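Local coordinates for F-actin-capping protein subunit alpha (PDB 4AKR) that binds the fast-growing barbed ends of actin filaments independently of calcium, blocking subunit exchange there without severing the filament, at residues P20-F23 / M24-V27; T89-H92 / I93-E96; D110-Q113 / Y114-A117. All coordinates share one frame; numbering follows the deposited sequence.

Interaction 1: residues P20-F23 / M24-V27; sequences PCEF and MEVV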
loop_
_atom_site.group_PDB
_atom_site.type_symbol
_atom_site.label_atom_id
_atom_site.label_comp_id
_atom_site.label_asym_id
_atom_site.label_seq_id
_atom_site.Cartn_x
_atom_site.Cartn_y
_atom_site.Cartn_z
ATOM N N PRO A 20 2.889 -7.322 5.749
ATOM C CA PRO A 20 3.804 -8.077 6.609
ATOM C C PRO A 20 3.562 -7.857 8.099
ATOM O O PRO A 20 3.258 -6.742 8.539
ATOM C CB PRO A 20 5.180 -7.579 6.167
ATOM C CG PRO A 20 4.896 -6.150 5.758
ATOM C CD PRO A 20 3.611 -6.306 4.967
ATOM N N CYS A 21 3.691 -8.932 8.872
ATOM C CA CYS A 21 3.516 -8.867 10.321
ATOM C C CYS A 21 2.102 -8.606 10.814
ATOM O O CYS A 21 1.889 -8.530 12.021
ATOM C CB CYS A 21 4.427 -7.788 10.902
ATOM S SG CYS A 21 6.168 -8.102 10.663
ATOM N N GLU A 22 1.145 -8.460 9.900
ATOM C CA GLU A 22 -0.242 -8.169 10.284
ATOM C C GLU A 22 -1.214 -9.238 9.809
ATOM O O GLU A 22 -2.431 -9.026 9.803
ATOM C CB GLU A 22 -0.671 -6.828 9.693
ATOM C CG GLU A 22 0.221 -5.651 10.066
ATOM C CD GLU A 22 -0.159 -4.386 9.317
ATOM O OE1 GLU A 22 -1.378 -4.099 9.176
ATOM O OE2 GLU A 22 0.768 -3.678 8.873
ATOM N N PHE A 23 -0.660 -10.382 9.415
ATOM C CA PHE A 23 -1.431 -11.493 8.895
ATOM C C PHE A 23 -2.568 -11.887 9.831
ATOM O O PHE A 23 -3.715 -12.001 9.411
ATOM C CB PHE A 23 -0.500 -12.685 8.623
ATOM C CG PHE A 23 -1.141 -13.781 7.823
ATOM C CD1 PHE A 23 -1.607 -13.534 6.535
ATOM C CD2 PHE A 23 -1.335 -15.040 8.378
ATOM C CE1 PHE A 23 -2.267 -14.530 5.813
ATOM C CE2 PHE A 23 -1.988 -16.036 7.670
ATOM C CZ PHE A 23 -2.459 -15.782 6.384
ATOM N N MET A 24 -2.271 -12.066 11.108
ATOM C CA MET A 24 -3.319 -12.441 12.031
ATOM C C MET A 24 -4.413 -11.384 12.197
ATOM O O MET A 24 -5.573 -11.741 12.409
ATOM C CB MET A 24 -2.721 -12.832 13.377
ATOM C CG MET A 24 -2.042 -14.210 13.337
ATOM S SD MET A 24 -3.087 -15.487 12.538
ATOM C CE MET A 24 -4.036 -16.108 13.935
ATOM N N GLU A 25 -4.068 -10.099 12.105
ATOM C CA GLU A 25 -5.096 -9.067 12.228
ATOM C C GLU A 25 -6.032 -9.189 11.028
ATOM O O GLU A 25 -7.241 -9.009 11.146
ATOM C CB GLU A 25 -4.491 -7.657 12.260
ATOM C CG GLU A 25 -3.912 -7.212 13.600
ATOM C CD GLU A 25 -2.553 -7.802 13.890
ATOM O OE1 GLU A 25 -1.837 -8.137 12.924
ATOM O OE2 GLU A 25 -2.186 -7.915 15.081
ATOM N N VAL A 26 -5.462 -9.504 9.868
ATOM C CA VAL A 26 -6.251 -9.672 8.656
ATOM C C VAL A 26 -7.052 -10.981 8.707
ATOM O O VAL A 26 -8.200 -11.020 8.269
ATOM C CB VAL A 26 -5.342 -9.653 7.398
ATOM C CG1 VAL A 26 -6.150 -9.999 6.149
ATOM C CG2 VAL A 26 -4.700 -8.272 7.245
ATOM N N VAL A 27 -6.457 -12.048 9.240
ATOM C CA VAL A 27 -7.178 -13.321 9.330
ATOM C C VAL A 27 -8.425 -13.157 10.208
ATOM O O VAL A 27 -9.450 -13.782 9.955
ATOM C CB VAL A 27 -6.288 -14.463 9.912
ATOM C CG1 VAL A 27 -7.105 -15.726 10.087
ATOM C CG2 VAL A 27 -5.123 -14.751 8.987
#
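The amide N of V27 donates to O of F23 at 2.7 Å, and a second bond of the same i to i+4 kind runs from N of V26 to O of E22 at 3.1 Å. Together they illustrate how a helix begins: E22 occupies the N-cap position, and its carbonyl starts the helical hydrogen bonding. On the side-chain level, F23 and V27 repeat the i, i+4 relation. With CG of F23 anti to the backbone N (chi1 -168°), the ring swings over the valine, whose CG2 branch forms a CH-pi contact 3.8 Å from the ring centroid and 18° off its normal. An alanine at F23 would remove the ring and would probably strip V27 CG2 of its aromatic cover, opening a gap toward helix 44-55. E25 bends at chi2, folding its carboxylate back until OE1 lies 3.1 Å from CA of E22. The E22 carboxylate itself points elsewhere, to the hydroxyl of S164 and a basic side chain of the other protein chain. Beyond the turn, F23 stacks with Y51 and meets F48 edge-to-face on helix 44-55, while C21, E22 and E25 rest against strand 145-158.

Interaction 2: residues T89-H92 / I93-E96; sequences TYDH and IKQE
D91 holds its CG anti to the backbone N (chi1 -173°), which aims the carboxylate over the turn that follows, and K94, with chi1 at only -37°, lays its CG and CD across that group. The two side chains pass at a slant, with K94 CD 3.0 Å from OD2 of D91. OD1 takes the backbone: N of K94 donates to it at 2.9 Å, coming from above the carboxylate plane, and N of I93 adds a weak bond of the same length, closing an Asx turn. The main chain of D91 is used as well. Its N donates to O of E96 at 2.8 Å, and its O receives N of E96 at 3.2 Å and, weakly, N of Q95. With Q95 and E96 both facing D91, and Q95 in a left-handed backbone conformation, this is a G1 beta bulge in the connection between antiparallel strands 86-91 and 96-102. Beside the bulge lies the Y90 ring, its OH 3.4 Å from CA of Q95; N52 of helix 44-55 binds O of H92. Two amides at OD1, and the ammonium NZ of K94 at 4.7 Å from OD2, would probably favour the ionised carboxylate of D91, an effect that E96 nearby may partly offset.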
loop_
_atom_site.group_PDB
_atom_site.type_symbol
_atom_site.label_atom_id
_atom_site.label_comp_id
_atom_site.label_asym_id
_atom_site.label_seq_id
_atom_site.Cartn_x
_atom_site.Cartn_y
_atom_site.Cartn_z
ATOM N N THR A 89 9.223 -29.218 11.236
ATOM C CA THR A 89 7.829 -29.474 10.898
ATOM C C THR A 89 7.114 -28.203 11.350
ATOM O O THR A 89 7.347 -27.715 12.467
ATOM C CB THR A 89 7.278 -30.713 11.645
ATOM O OG1 THR A 89 8.086 -31.851 11.320
ATOM C CG2 THR A 89 5.831 -31.003 11.222
ATOM N N TYR A 90 6.247 -27.681 10.486
ATOM C CA TYR A 90 5.546 -26.422 10.744
ATOM C C TYR A 90 4.035 -26.452 10.492
ATOM O O TYR A 90 3.575 -27.018 9.505
ATOM C CB TYR A 90 6.183 -25.345 9.855
ATOM C CG TYR A 90 5.713 -23.928 10.071
ATOM C CD1 TYR A 90 6.093 -23.214 11.209
ATOM C CD2 TYR A 90 4.976 -23.266 9.094
ATOM C CE1 TYR A 90 5.768 -21.876 11.360
ATOM C CE2 TYR A 90 4.645 -21.925 9.233
ATOM C CZ TYR A 90 5.048 -21.236 10.367
ATOM O OH TYR A 90 4.754 -19.902 10.499
ATOM N N ASP A 91 3.267 -25.835 11.381
ATOM C CA ASP A 91 1.821 -25.776 11.199
ATOM C C ASP A 91 1.498 -24.426 10.585
ATOM O O ASP A 91 1.508 -23.413 11.284
ATOM C CB ASP A 91 1.085 -25.887 12.528
ATOM C CG ASP A 91 -0.421 -25.994 12.343
ATOM O OD1 ASP A 91 -1.000 -25.137 11.635
ATOM O OD2 ASP A 91 -1.027 -26.937 12.900
ATOM N N HIS A 92 1.204 -24.412 9.287
ATOM C CA HIS A 92 0.907 -23.168 8.579
ATOM C C HIS A 92 -0.306 -22.384 9.048
ATOM O O HIS A 92 -0.356 -21.166 8.900
ATOM C CB HIS A 92 0.767 -23.432 7.077
ATOM C CG HIS A 92 2.072 -23.635 6.379
ATOM N ND1 HIS A 92 2.508 -24.871 5.958
ATOM C CD2 HIS A 92 3.042 -22.756 6.036
ATOM C CE1 HIS A 92 3.690 -24.745 5.381
ATOM N NE2 HIS A 92 4.036 -23.471 5.416
ATOM N N ILE A 93 -1.294 -23.066 9.602
ATOM C CA ILE A 93 -2.483 -22.367 10.049
ATOM C C ILE A 93 -2.294 -21.696 11.401
ATOM O O ILE A 93 -2.769 -20.582 11.617
ATOM C CB ILE A 93 -3.689 -23.322 10.101
ATOM C CG1 ILE A 93 -4.019 -23.784 8.678
ATOM C CG2 ILE A 93 -4.879 -22.625 10.731
ATOM C CD1 ILE A 93 -5.159 -24.752 8.581
ATOM N N LYS A 94 -1.591 -22.366 12.304
ATOM C CA LYS A 94 -1.354 -21.818 13.632
ATOM C C LYS A 94 -0.081 -20.993 13.603
ATOM O O LYS A 94 0.206 -20.255 14.541
ATOM C CB LYS A 94 -1.181 -22.940 14.650
ATOM C CG LYS A 94 -2.067 -24.148 14.421
ATOM C CD LYS A 94 -1.635 -25.287 15.332
ATOM C CE LYS A 94 -2.334 -25.225 16.665
ATOM N NZ LYS A 94 -3.761 -25.623 16.498
ATOM N N GLN A 95 0.683 -21.146 12.525
ATOM C CA GLN A 95 1.947 -20.437 12.344
ATOM C C GLN A 95 2.953 -20.784 13.439
ATOM O O GLN A 95 3.611 -19.910 13.999
ATOM C CB GLN A 95 1.693 -18.930 12.289
ATOM C CG GLN A 95 1.076 -18.495 10.962
ATOM C CD GLN A 95 0.366 -17.154 11.031
ATOM O OE1 GLN A 95 -0.773 -17.059 11.508
ATOM N NE2 GLN A 95 1.036 -16.106 10.556
ATOM N N GLU A 96 3.077 -22.074 13.736
ATOM C CA GLU A 96 4.003 -22.515 14.766
ATOM C C GLU A 96 4.680 -23.840 14.427
ATOM O O GLU A 96 4.112 -24.693 13.742
ATOM C CB GLU A 96 3.272 -22.628 16.109
ATOM C CG GLU A 96 2.238 -23.740 16.172
ATOM C CD GLU A 96 1.339 -23.641 17.398
ATOM O OE1 GLU A 96 1.375 -22.596 18.087
ATOM O OE2 GLU A 96 0.588 -24.605 17.667
#

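Interaction 3: residues D110-Q113 / Y114-A117; sequences DIEQ and YRAA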
loop_
_atom_site.group_PDB
_atom_site.type_symbol
_atom_site.label_atom_id
_atom_site.label_comp_id
_atom_site.label_asym_id
_atom_site.label_seq_id
_atom_site.Cartn_x
_atom_site.Cartn_y
_atom_site.Cartn_z
ATOM N N ASP A 110 27.709 -34.145 -1.172
ATOM C CA ASP A 110 28.752 -33.958 -2.177
ATOM C C ASP A 110 29.102 -32.515 -2.528
ATOM O O ASP A 110 30.177 -32.255 -3.060
ATOM C CB ASP A 110 28.424 -34.750 -3.447
ATOM C CG ASP A 110 27.068 -34.405 -4.028
ATOM O OD1 ASP A 110 26.463 -33.395 -3.611
ATOM O OD2 ASP A 110 26.611 -35.155 -4.915
ATOM N N ILE A 111 28.213 -31.579 -2.214
ATOM C CA ILE A 111 28.458 -30.169 -2.504
ATOM C C ILE A 111 28.338 -29.338 -1.223
ATOM O O ILE A 111 28.390 -28.110 -1.254
ATOM C CB ILE A 111 27.443 -29.640 -3.535
ATOM C CG1 ILE A 111 26.038 -29.663 -2.943
ATOM C CG2 ILE A 111 27.453 -30.523 -4.765
ATOM C CD1 ILE A 111 24.989 -29.092 -3.865
ATOM N N GLU A 112 28.184 -30.025 -0.099
ATOM C CA GLU A 112 28.026 -29.380 1.203
ATOM C C GLU A 112 29.144 -28.410 1.553
ATOM O O GLU A 112 28.915 -27.454 2.291
ATOM C CB GLU A 112 27.889 -30.460 2.285
ATOM C CG GLU A 112 27.875 -29.976 3.738
ATOM C CD GLU A 112 26.756 -28.995 4.052
ATOM O OE1 GLU A 112 25.775 -28.922 3.280
ATOM O OE2 GLU A 112 26.860 -28.303 5.087
ATOM N N GLN A 113 30.348 -28.639 1.032
ATOM C CA GLN A 113 31.459 -27.743 1.337
ATOM C C GLN A 113 31.232 -26.380 0.706
ATOM O O GLN A 113 31.709 -25.365 1.209
ATOM C CB GLN A 113 32.799 -28.329 0.868
ATOM C CG GLN A 113 33.216 -29.581 1.639
ATOM C CD GLN A 113 34.685 -29.943 1.466
ATOM O OE1 GLN A 113 35.147 -30.957 1.991
ATOM N NE2 GLN A 113 35.430 -29.111 0.738
ATOM N N TYR A 114 30.504 -26.359 -0.404
ATOM C CA TYR A 114 30.195 -25.099 -1.069
ATOM C C TYR A 114 29.073 -24.418 -0.306
ATOM O O TYR A 114 29.140 -23.229 -0.025
ATOM C CB TYR A 114 29.793 -25.343 -2.538
ATOM C CG TYR A 114 30.996 -25.547 -3.431
ATOM C CD1 TYR A 114 31.842 -24.481 -3.740
ATOM C CD2 TYR A 114 31.342 -26.817 -3.896
ATOM C CE1 TYR A 114 33.012 -24.672 -4.486
ATOM C CE2 TYR A 114 32.507 -27.022 -4.642
ATOM C CZ TYR A 114 33.338 -25.944 -4.931
ATOM O OH TYR A 114 34.498 -26.139 -5.648
ATOM N N ARG A 115 28.048 -25.180 0.049
ATOM C CA ARG A 115 26.939 -24.605 0.782
ATOM C C ARG A 115 27.468 -24.027 2.100
ATOM O O ARG A 115 27.132 -22.902 2.467
ATOM C CB ARG A 115 25.877 -25.667 1.060
ATOM C CG ARG A 115 24.518 -25.096 1.462
ATOM C CD ARG A 115 23.752 -26.067 2.340
ATOM N NE ARG A 115 24.470 -26.281 3.591
ATOM C CZ ARG A 115 24.529 -25.396 4.582
ATOM N NH1 ARG A 115 23.900 -24.233 4.490
ATOM N NH2 ARG A 115 25.266 -25.658 5.641
ATOM N N ALA A 116 28.314 -24.794 2.794
ATOM C CA ALA A 116 28.880 -24.371 4.082
ATOM C C ALA A 116 29.749 -23.126 3.949
ATOM O O ALA A 116 29.695 -22.234 4.788
ATOM C CB ALA A 116 29.687 -25.515 4.714
ATOM N N ALA A 117 30.563 -23.071 2.903
ATOM C CA ALA A 117 31.400 -21.901 2.681
ATOM C C ALA A 117 30.507 -20.687 2.401
ATOM O O ALA A 117 30.811 -19.582 2.843
ATOM C CB ALA A 117 32.346 -22.142 1.524
#
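The guanidinium of R115 is met at its edge by the carboxylate of E112, the two planes 26° apart, in a side-on salt bridge. NE donates to OE1 of E112 at 3.0 Å and NH2 to OE2 of E112 at 3.1 Å, each oxygen being approached on its syn side and each lying close to the guanidinium plane; a weak third bond links NE to OE2 at 3.5 Å. The other flat group, the Y114 ring, has O of I111 beside its edge, near the ring plane, and meets F175 edge-to-face. Both partners of the salt bridge send CG anti to the backbone N (chi1 173° for E112, -163° for R115). E112 then bends at chi2 and R115 at chi3, so the chains run side by side in the same direction, three residues apart. Two nitrogens gripping two oxygens restrict the rotation of both groups. R115 is further fixed through NH1, which forms a salt bridge with D119, one helical turn on, and a hydrogen bond with O of V137.

The setting is the first turn of helix 112-129, with I111 as N-cap. O of I111 accepts two amides: N of R115 at 3.2 Å, in the carbonyl plane, and N of Y114 at 2.9 Å, from above that plane. Regular i to i+4 bonding continues with N of A116 to O of E112 at 2.8 Å and N of A117 to O of Q113 at 3.1 Å. This helix follows the four-stranded sheet in the chain and precedes the five-stranded antiparallel one. I111 and Y114 pack on I146 of strand 145-158, while Y114 and A117 also reach A217 at the start of the long helix 217-248.

Interactions 1 and 2 touch although their centres are 15 Å apart: the side chains of F23 and M24, at the start of helix 23-31, pack against Q95 in the bulged turn between strands 86-91 and 96-102. Helix 44-55 lies next to both, offering F48 and Y51 to one and N52 to the other, and so joins the helical region to the four-stranded sheet. Interaction 3 stands apart. Its nearest atoms are about 17 Å from interaction 2 and about 25 Å from interaction 1, which lies across the chain's centre from it. Among the three, interaction 1 alone is touched by the other protein chain of the assembly.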